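Local coordinates for bifunctional GH43-CE protein (Bacteroides eggerthii, PDB 6MLY) that probably acts as a beta-xylosidase on xylan through its family 43 glycoside hydrolase domain and also carries a carbohydrate esterase domain, at residues S382-V387 with F505-I510. Sequence-based numbering, arbitrary orientation.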
loop_
_atom_site.group_PDB
_atom_site.type_symbol
_atom_site.label_atom_id
_atom_site.label_comp_id
_atom_site.label_asym_id
_atom_site.label_seq_id
_atom_site.Cartn_x
_atom_site.Cartn_y
_atom_site.Cartn_z
ATOM N N SER A 382 -1.662 -5.850 -11.877
ATOM C CA SER A 382 -2.562 -7.005 -12.003
ATOM C C SER A 382 -1.823 -8.213 -12.590
ATOM O O SER A 382 -0.792 -8.063 -13.259
ATOM C CB SER A 382 -3.753 -6.663 -12.853
ATOM O OG SER A 382 -4.473 -5.579 -12.294
ATOM N N VAL A 383 -2.381 -9.407 -12.356
ATOM C CA VAL A 383 -1.874 -10.656 -12.928
ATOM C C VAL A 383 -3.042 -11.616 -13.191
ATOM O O VAL A 383 -4.140 -11.440 -12.665
ATOM C CB VAL A 383 -0.822 -11.311 -12.014
ATOM C CG1 VAL A 383 0.558 -10.698 -12.197
ATOM C CG2 VAL A 383 -1.236 -11.262 -10.556
ATOM N N SER A 384 -2.780 -12.606 -14.049
ATOM C CA SER A 384 -3.572 -13.823 -14.186
ATOM C C SER A 384 -2.622 -15.010 -14.028
ATOM O O SER A 384 -1.572 -15.043 -14.679
ATOM C CB SER A 384 -4.300 -13.881 -15.512
ATOM O OG SER A 384 -4.869 -15.169 -15.739
ATOM N N MET A 385 -2.994 -15.963 -13.167
ATOM C CA MET A 385 -2.123 -17.066 -12.801
ATOM C C MET A 385 -2.773 -18.393 -13.208
ATOM O O MET A 385 -3.876 -18.412 -13.739
ATOM C CB MET A 385 -1.841 -17.055 -11.294
ATOM C CG MET A 385 -0.361 -17.229 -10.953
ATOM S SD MET A 385 0.133 -16.493 -9.372
ATOM C CE MET A 385 -0.334 -14.789 -9.667
ATOM N N ASP A 386 -2.032 -19.485 -12.990
ATOM C CA ASP A 386 -2.497 -20.859 -13.175
ATOM C C ASP A 386 -1.701 -21.748 -12.209
ATOM O O ASP A 386 -0.479 -21.911 -12.364
ATOM C CB ASP A 386 -2.361 -21.310 -14.634
ATOM C CG ASP A 386 -3.183 -22.543 -14.986
ATOM O OD1 ASP A 386 -3.331 -23.424 -14.114
ATOM O OD2 ASP A 386 -3.664 -22.616 -16.135
ATOM N N VAL A 387 -2.413 -22.336 -11.238
ATOM C CA VAL A 387 -1.823 -22.868 -10.001
ATOM C C VAL A 387 -1.646 -24.394 -10.074
ATOM O O VAL A 387 -1.141 -24.997 -9.125
ATOM C CB VAL A 387 -2.679 -22.477 -8.782
ATOM C CG1 VAL A 387 -3.008 -20.992 -8.785
ATOM C CG2 VAL A 387 -3.952 -23.301 -8.697
ATOM N N PHE A 505 2.091 -17.500 -15.341
ATOM C CA PHE A 505 1.500 -16.162 -15.390
ATOM C C PHE A 505 1.165 -15.826 -16.846
ATOM O O PHE A 505 2.066 -15.808 -17.692
ATOM C CB PHE A 505 2.463 -15.104 -14.848
ATOM C CG PHE A 505 2.817 -15.230 -13.388
ATOM C CD1 PHE A 505 2.285 -14.359 -12.450
ATOM C CD2 PHE A 505 3.706 -16.200 -12.953
ATOM C CE1 PHE A 505 2.632 -14.457 -11.112
ATOM C CE2 PHE A 505 4.043 -16.303 -11.612
ATOM C CZ PHE A 505 3.505 -15.432 -10.694
ATOM N N ASP A 506 -0.122 -15.577 -17.132
ATOM C CA ASP A 506 -0.564 -15.271 -18.499
ATOM C C ASP A 506 -0.076 -13.871 -18.892
ATOM O O ASP A 506 0.398 -13.672 -20.015
ATOM C CB ASP A 506 -2.084 -15.388 -18.660
ATOM C CG ASP A 506 -2.564 -15.286 -20.103
ATOM O OD1 ASP A 506 -1.748 -15.540 -21.022
ATOM O OD2 ASP A 506 -3.747 -14.947 -20.302
ATOM N N TYR A 507 -0.205 -12.918 -17.956
ATOM C CA TYR A 507 0.112 -11.518 -18.198
ATOM C C TYR A 507 0.426 -10.796 -16.880
ATOM O O TYR A 507 0.107 -11.273 -15.791
ATOM C CB TYR A 507 -1.036 -10.825 -18.946
ATOM C CG TYR A 507 -2.303 -10.607 -18.156
ATOM C CD1 TYR A 507 -2.449 -9.523 -17.305
ATOM C CD2 TYR A 507 -3.377 -11.472 -18.280
ATOM C CE1 TYR A 507 -3.617 -9.311 -16.589
ATOM C CE2 TYR A 507 -4.550 -11.278 -17.569
ATOM C CZ TYR A 507 -4.674 -10.195 -16.718
ATOM O OH TYR A 507 -5.833 -10.010 -16.014
ATOM N N PHE A 508 1.096 -9.646 -17.014
ATOM C CA PHE A 508 1.113 -8.597 -16.005
ATOM C C PHE A 508 0.541 -7.335 -16.653
ATOM O O PHE A 508 0.820 -7.055 -17.809
ATOM C CB PHE A 508 2.526 -8.362 -15.461
ATOM C CG PHE A 508 2.671 -7.143 -14.582
ATOM C CD1 PHE A 508 2.518 -7.231 -13.207
ATOM C CD2 PHE A 508 2.956 -5.903 -15.131
ATOM C CE1 PHE A 508 2.645 -6.109 -12.402
ATOM C CE2 PHE A 508 3.085 -4.783 -14.325
ATOM C CZ PHE A 508 2.925 -4.885 -12.962
ATOM N N LYS A 509 -0.283 -6.606 -15.900
ATOM C CA LYS A 509 -0.955 -5.420 -16.401
ATOM C C LYS A 509 -0.777 -4.310 -15.368
ATOM O O LYS A 509 -0.934 -4.559 -14.176
ATOM C CB LYS A 509 -2.436 -5.713 -16.668
ATOM C CG LYS A 509 -3.009 -5.067 -17.923
ATOM C CD LYS A 509 -3.999 -3.958 -17.650
ATOM C CE LYS A 509 -5.354 -4.479 -17.237
ATOM N NZ LYS A 509 -6.371 -3.405 -17.293
ATOM N N ILE A 510 -0.432 -3.108 -15.845
ATOM C CA ILE A 510 -0.225 -1.947 -14.990
ATOM C C ILE A 510 -0.888 -0.727 -15.638
ATOM O O ILE A 510 -0.794 -0.526 -16.855
ATOM C CB ILE A 510 1.272 -1.711 -14.708
ATOM C CG1 ILE A 510 1.475 -0.650 -13.625
ATOM C CG2 ILE A 510 2.028 -1.367 -15.986
ATOM C CD1 ILE A 510 2.888 -0.562 -13.105
#
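S382 and K509 join their backbones in an antiparallel pairing: K509 N donates to S382 O at 3.1 Å, while the return bond from S382 N to K509 O is weak. Farther along, D506 N donates to S384 O at 2.9 Å. Between these bonds V383 and F508 form a non-hydrogen-bonded pair. D506, helix-like in its backbone, and the extended Y507 together face S384, a classic beta bulge, after which M385 pairs with F505.

On the face of V383, M385, F505 and F508, M385 lies alongside F505. Its CG sits over one ring face, 4.2 Å from the F505 centroid, and the bend at chi3 (-59°) brings CE back to the ring, leaving SD oblique in a Met-aromatic contact. V383 CG1 meets the edges of both the F505 and F508 rings. On the face of S382, S384 and Y507, the Y507 ring (chi1 70°) lies across the opposing backbone, with S384 N 4.0 Å above its plane, over its centre.

The pair is central in one sheet of the concanavalin A-like domain: strand 441-449 continues it beyond 378-386, strand 352-355 flanks 502-511, and L491 of strand 488-491, in the other sheet, packs against V383, F505 and F508.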